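Local coordinates for protein cytosolic IMP-GMP specific 5'-nucleotidase (Legionella pneumophila subsp. pneumophila, PDB 4OHF) that probably hydrolyses the 5'-phosphate of selected nucleoside monophosphates such as IMP and GMP, working as a magnesium-dependent cytosolic nucleotidase of the HAD superfamily, at residues Y54-E57 and I58-F61; V164-V167 and H168-T172. All blocks are in the same frame, centred on the assembly; numbering follows the deposited sequence.

Contact 1 (Y54-E57 and I58-F61)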
loop_
_atom_site.group_PDB
_atom_site.type_symbol
_atom_site.label_atom_id
_atom_site.label_comp_id
_atom_site.label_asym_id
_atom_site.label_seq_id
_atom_site.Cartn_x
_atom_site.Cartn_y
_atom_site.Cartn_z
ATOM N N TYR B 54 -19.003 -26.589 13.876
ATOM C CA TYR B 54 -18.075 -27.401 13.089
ATOM C C TYR B 54 -18.393 -28.875 13.351
ATOM O O TYR B 54 -19.088 -29.202 14.317
ATOM C CB TYR B 54 -16.626 -27.110 13.508
ATOM C CG TYR B 54 -15.908 -26.062 12.680
ATOM C CD1 TYR B 54 -14.950 -26.432 11.733
ATOM C CD2 TYR B 54 -16.164 -24.699 12.856
ATOM C CE1 TYR B 54 -14.262 -25.475 10.986
ATOM C CE2 TYR B 54 -15.480 -23.733 12.110
ATOM C CZ TYR B 54 -14.532 -24.130 11.180
ATOM O OH TYR B 54 -13.855 -23.185 10.447
ATOM N N PRO B 55 -17.887 -29.784 12.500
ATOM C CA PRO B 55 -18.143 -31.217 12.681
ATOM C C PRO B 55 -17.977 -31.676 14.129
ATOM O O PRO B 55 -17.037 -31.273 14.814
ATOM C CB PRO B 55 -17.123 -31.865 11.749
ATOM C CG PRO B 55 -17.072 -30.895 10.615
ATOM C CD PRO B 55 -17.029 -29.551 11.322
ATOM N N GLU B 56 -18.899 -32.514 14.588
ATOM C CA GLU B 56 -18.862 -33.037 15.948
ATOM C C GLU B 56 -17.588 -33.846 16.148
ATOM O O GLU B 56 -17.205 -34.174 17.273
ATOM C CB GLU B 56 -20.085 -33.926 16.198
ATOM C CG GLU B 56 -21.386 -33.163 16.415
ATOM C CD GLU B 56 -21.637 -32.838 17.882
ATOM O OE1 GLU B 56 -22.542 -32.021 18.167
ATOM O OE2 GLU B 56 -20.939 -33.413 18.750
ATOM N N GLU B 57 -16.928 -34.153 15.041
ATOM C CA GLU B 57 -15.705 -34.936 15.071
ATOM C C GLU B 57 -14.512 -34.212 15.717
ATOM O O GLU B 57 -13.657 -34.848 16.335
ATOM C CB GLU B 57 -15.355 -35.369 13.642
ATOM C CG GLU B 57 -14.344 -36.498 13.550
ATOM C CD GLU B 57 -14.810 -37.759 14.266
ATOM O OE1 GLU B 57 -15.005 -37.707 15.499
ATOM O OE2 GLU B 57 -14.981 -38.804 13.599
ATOM N N ILE B 58 -14.459 -32.886 15.593
ATOM C CA ILE B 58 -13.348 -32.122 16.155
ATOM C C ILE B 58 -13.184 -32.280 17.665
ATOM O O ILE B 58 -12.064 -32.236 18.182
ATOM C CB ILE B 58 -13.470 -30.613 15.850
ATOM C CG1 ILE B 58 -14.614 -29.999 16.648
ATOM C CG2 ILE B 58 -13.703 -30.396 14.375
ATOM C CD1 ILE B 58 -14.669 -28.493 16.546
ATOM N N LYS B 59 -14.290 -32.456 18.378
ATOM C CA LYS B 59 -14.227 -32.611 19.827
ATOM C C LYS B 59 -13.323 -33.791 20.182
ATOM O O LYS B 59 -12.797 -33.873 21.290
ATOM C CB LYS B 59 -15.627 -32.856 20.398
ATOM C CG LYS B 59 -16.655 -31.791 20.046
ATOM C CD LYS B 59 -18.045 -32.176 20.556
ATOM C CE LYS B 59 -19.102 -31.173 20.121
ATOM N NZ LYS B 59 -20.470 -31.588 20.539
ATOM N N LYS B 60 -13.144 -34.697 19.230
ATOM C CA LYS B 60 -12.322 -35.886 19.437
ATOM C C LYS B 60 -10.818 -35.611 19.274
ATOM O O LYS B 60 -9.981 -36.389 19.736
ATOM C CB LYS B 60 -12.765 -36.972 18.454
ATOM C CG LYS B 60 -12.891 -38.366 19.052
ATOM C CD LYS B 60 -13.550 -39.332 18.062
ATOM C CE LYS B 60 -13.726 -40.718 18.666
ATOM N NZ LYS B 60 -12.418 -41.320 19.056
ATOM N N PHE B 61 -10.485 -34.503 18.617
ATOM C CA PHE B 61 -9.092 -34.123 18.387
ATOM C C PHE B 61 -8.223 -34.195 19.640
ATOM O O PHE B 61 -8.585 -33.678 20.694
ATOM C CB PHE B 61 -9.020 -32.705 17.807
ATOM C CG PHE B 61 -9.394 -32.620 16.350
ATOM C CD1 PHE B 61 -9.434 -31.385 15.705
ATOM C CD2 PHE B 61 -9.694 -33.766 15.617
ATOM C CE1 PHE B 61 -9.765 -31.292 14.356
ATOM C CE2 PHE B 61 -10.025 -33.682 14.277
ATOM C CZ PHE B 61 -10.060 -32.439 13.644
#
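Glu56 folds back at its second torsion (chi2 -90°) while Lys59 runs out straight beyond CG, and the two chains run alongside each other with their charged ends together. Their salt bridge joins Lys59 NZ to Glu56 OE2 at 2.6 Å; the ammonium sits above the carboxylate plane, 38° out of it. On the inner side, Ile58 sets CG1 between its own backbone N and carbonyl carbon (chi1 71°), which turns the branch back toward Tyr54: CD1 reaches Tyr54 CB at 3.9 Å, and CG1 lies beside the Pro55 carbonyl. Glu57 and Lys60 are paired in a similar way, but their charges do not meet: the Glu57 carboxylate touches the aliphatic part of the lysine, OE1 to CD 3.4 Å, while OE1 and NZ stand 5.7 Å apart. Beneath the turn the Phe61 ring lays one face against Ile58 CA, which sits 3.8 Å above the plane over the ring centre.

Ile58 N donates to Pro55 O at 3.1 Å, and Phe61 N closes a second three-residue step onto Ile58 O at 2.8 Å. The Tyr54 hydroxyl is bonded to Asp159 of helix 153-170, while Phe61 packs on Leu139 and Leu142 of helix 129-143 and Ile58 on Ala49 of helix 33-51. Glu56 and Lys60 are exposed, whereas Glu57 and Lys59, also at the surface, still touch Leu142 and Ala49 respectively. The i to i+3 backbone bonds are those of a short 3-10 turn, here in the loop that follows helix 33-51, along which the Glu56–Lys59 salt bridge spans the same three-residue step.

Contact 2 (V164-V167 and H168-T172); sequences VDKV and HSDGT
His168 extends in the same direction as Val164, one helical turn on, with the imidazole turned edge-on to the valine carbonyl: ND1 donates to Val164 O at 3.3 Å, the oxygen only 14° out of the ring plane. Val167 crosses the histidine obliquely, its CG1 3.8 Å from ND1, and meets Thr172 at about a right angle, CG2 to OG1 3.6 Å. Ser169 turns back along the helix, its OG anti to the carbonyl carbon (chi1 -59°), and OG donates to Asp165 O at 2.9 Å. This is the weakly bonded C-terminal end of helix 153-170, where side chains help to occupy carbonyls as the regular ladder weakens. Lys166 O takes two N-H groups, from Ser169 N (2.7 Å) and from Asp170 N. Gly171 then breaks the helix with a positive phi of 94° and serves as N-cap of helix 172-178. Lys166 and Asp170 slant across each other, CG to OD2 3.6 Å, and the carboxylate is salt-bridged to Arg47 of helix 33-51, on which Val167 also rests through Leu43 and Val44.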
loop_
_atom_site.group_PDB
_atom_site.type_symbol
_atom_site.label_atom_id
_atom_site.label_comp_id
_atom_site.label_asym_id
_atom_site.label_seq_id
_atom_site.Cartn_x
_atom_site.Cartn_y
_atom_site.Cartn_z
ATOM N N VAL B 164 -9.624 -17.705 19.267
ATOM C CA VAL B 164 -8.482 -17.385 20.116
ATOM C C VAL B 164 -8.654 -15.995 20.729
ATOM O O VAL B 164 -8.437 -15.804 21.929
ATOM C CB VAL B 164 -7.135 -17.415 19.333
ATOM C CG1 VAL B 164 -5.987 -17.169 20.290
ATOM C CG2 VAL B 164 -6.946 -18.748 18.640
ATOM N N ASP B 165 -9.040 -15.027 19.898
ATOM C CA ASP B 165 -9.240 -13.662 20.379
ATOM C C ASP B 165 -10.405 -13.632 21.360
ATOM O O ASP B 165 -10.347 -12.956 22.393
ATOM C CB ASP B 165 -9.538 -12.696 19.223
ATOM C CG ASP B 165 -8.425 -12.647 18.191
ATOM O OD1 ASP B 165 -7.234 -12.678 18.589
ATOM O OD2 ASP B 165 -8.749 -12.563 16.980
ATOM N N LYS B 166 -11.459 -14.374 21.035
ATOM C CA LYS B 166 -12.638 -14.423 21.882
ATOM C C LYS B 166 -12.301 -15.011 23.240
ATOM O O LYS B 166 -12.550 -14.396 24.276
ATOM C CB LYS B 166 -13.728 -15.265 21.225
ATOM C CG LYS B 166 -15.131 -14.744 21.494
ATOM C CD LYS B 166 -15.304 -13.345 20.893
ATOM C CE LYS B 166 -16.694 -12.779 21.129
ATOM N NZ LYS B 166 -16.848 -11.446 20.466
ATOM N N VAL B 167 -11.725 -16.207 23.224
ATOM C CA VAL B 167 -11.358 -16.897 24.451
ATOM C C VAL B 167 -10.426 -16.042 25.317
ATOM O O VAL B 167 -10.376 -16.206 26.538
ATOM C CB VAL B 167 -10.693 -18.262 24.132
ATOM C CG1 VAL B 167 -9.272 -18.062 23.672
ATOM C CG2 VAL B 167 -10.746 -19.158 25.341
ATOM N N HIS B 168 -9.697 -15.128 24.681
ATOM C CA HIS B 168 -8.788 -14.243 25.405
ATOM C C HIS B 168 -9.492 -12.981 25.888
ATOM O O HIS B 168 -8.886 -12.140 26.549
ATOM C CB HIS B 168 -7.582 -13.853 24.537
ATOM C CG HIS B 168 -6.352 -14.671 24.809
ATOM N ND1 HIS B 168 -6.152 -15.928 24.275
ATOM C CD2 HIS B 168 -5.279 -14.427 25.602
ATOM C CE1 HIS B 168 -5.012 -16.422 24.725
ATOM N NE2 HIS B 168 -4.463 -15.532 25.533
ATOM N N SER B 169 -10.776 -12.861 25.562
ATOM C CA SER B 169 -11.571 -11.703 25.957
ATOM C C SER B 169 -12.736 -12.148 26.822
ATOM O O SER B 169 -13.199 -11.404 27.687
ATOM C CB SER B 169 -12.103 -10.983 24.719
ATOM O OG SER B 169 -11.040 -10.551 23.890
ATOM N N ASP B 170 -13.212 -13.361 26.571
ATOM C CA ASP B 170 -14.318 -13.934 27.330
ATOM C C ASP B 170 -14.002 -13.919 28.806
ATOM O O ASP B 170 -14.866 -13.664 29.643
ATOM C CB ASP B 170 -14.549 -15.389 26.936
ATOM C CG ASP B 170 -15.491 -15.533 25.779
ATOM O OD1 ASP B 170 -16.604 -14.967 25.852
ATOM O OD2 ASP B 170 -15.125 -16.220 24.802
ATOM N N GLY B 171 -12.748 -14.205 29.118
ATOM C CA GLY B 171 -12.350 -14.264 30.503
ATOM C C GLY B 171 -12.465 -15.723 30.895
ATOM O O GLY B 171 -12.170 -16.106 32.027
ATOM N N THR B 172 -12.909 -16.542 29.947
ATOM C CA THR B 172 -13.046 -17.977 30.179
ATOM C C THR B 172 -11.681 -18.581 30.529
ATOM O O THR B 172 -11.577 -19.431 31.410
ATOM C CB THR B 172 -13.618 -18.697 28.924
ATOM O OG1 THR B 172 -13.176 -18.023 27.734
ATOM C CG2 THR B 172 -15.141 -18.704 28.956
#

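Contact 1 and contact 2 have centres about 20 Å apart and nearest atoms about 11 Å apart, so they do not touch, yet the same two helices join them. Helix 33-51 packs against residues of both, and helix 153-170 carries contact 2 at its end and Asp159, partner of Tyr54 in contact 1, farther back. Both lie in the mixed helical and antiparallel-strand region between strands 19-22 and 204-208, a position consistent with a HAD cap insertion. Contact 2 is near the metal site: the side chain of His168 is about 9 Å from the bound magnesium ion and about 8 Å from that of Asp25. Contact 1 lies away from the magnesium and GMP sites.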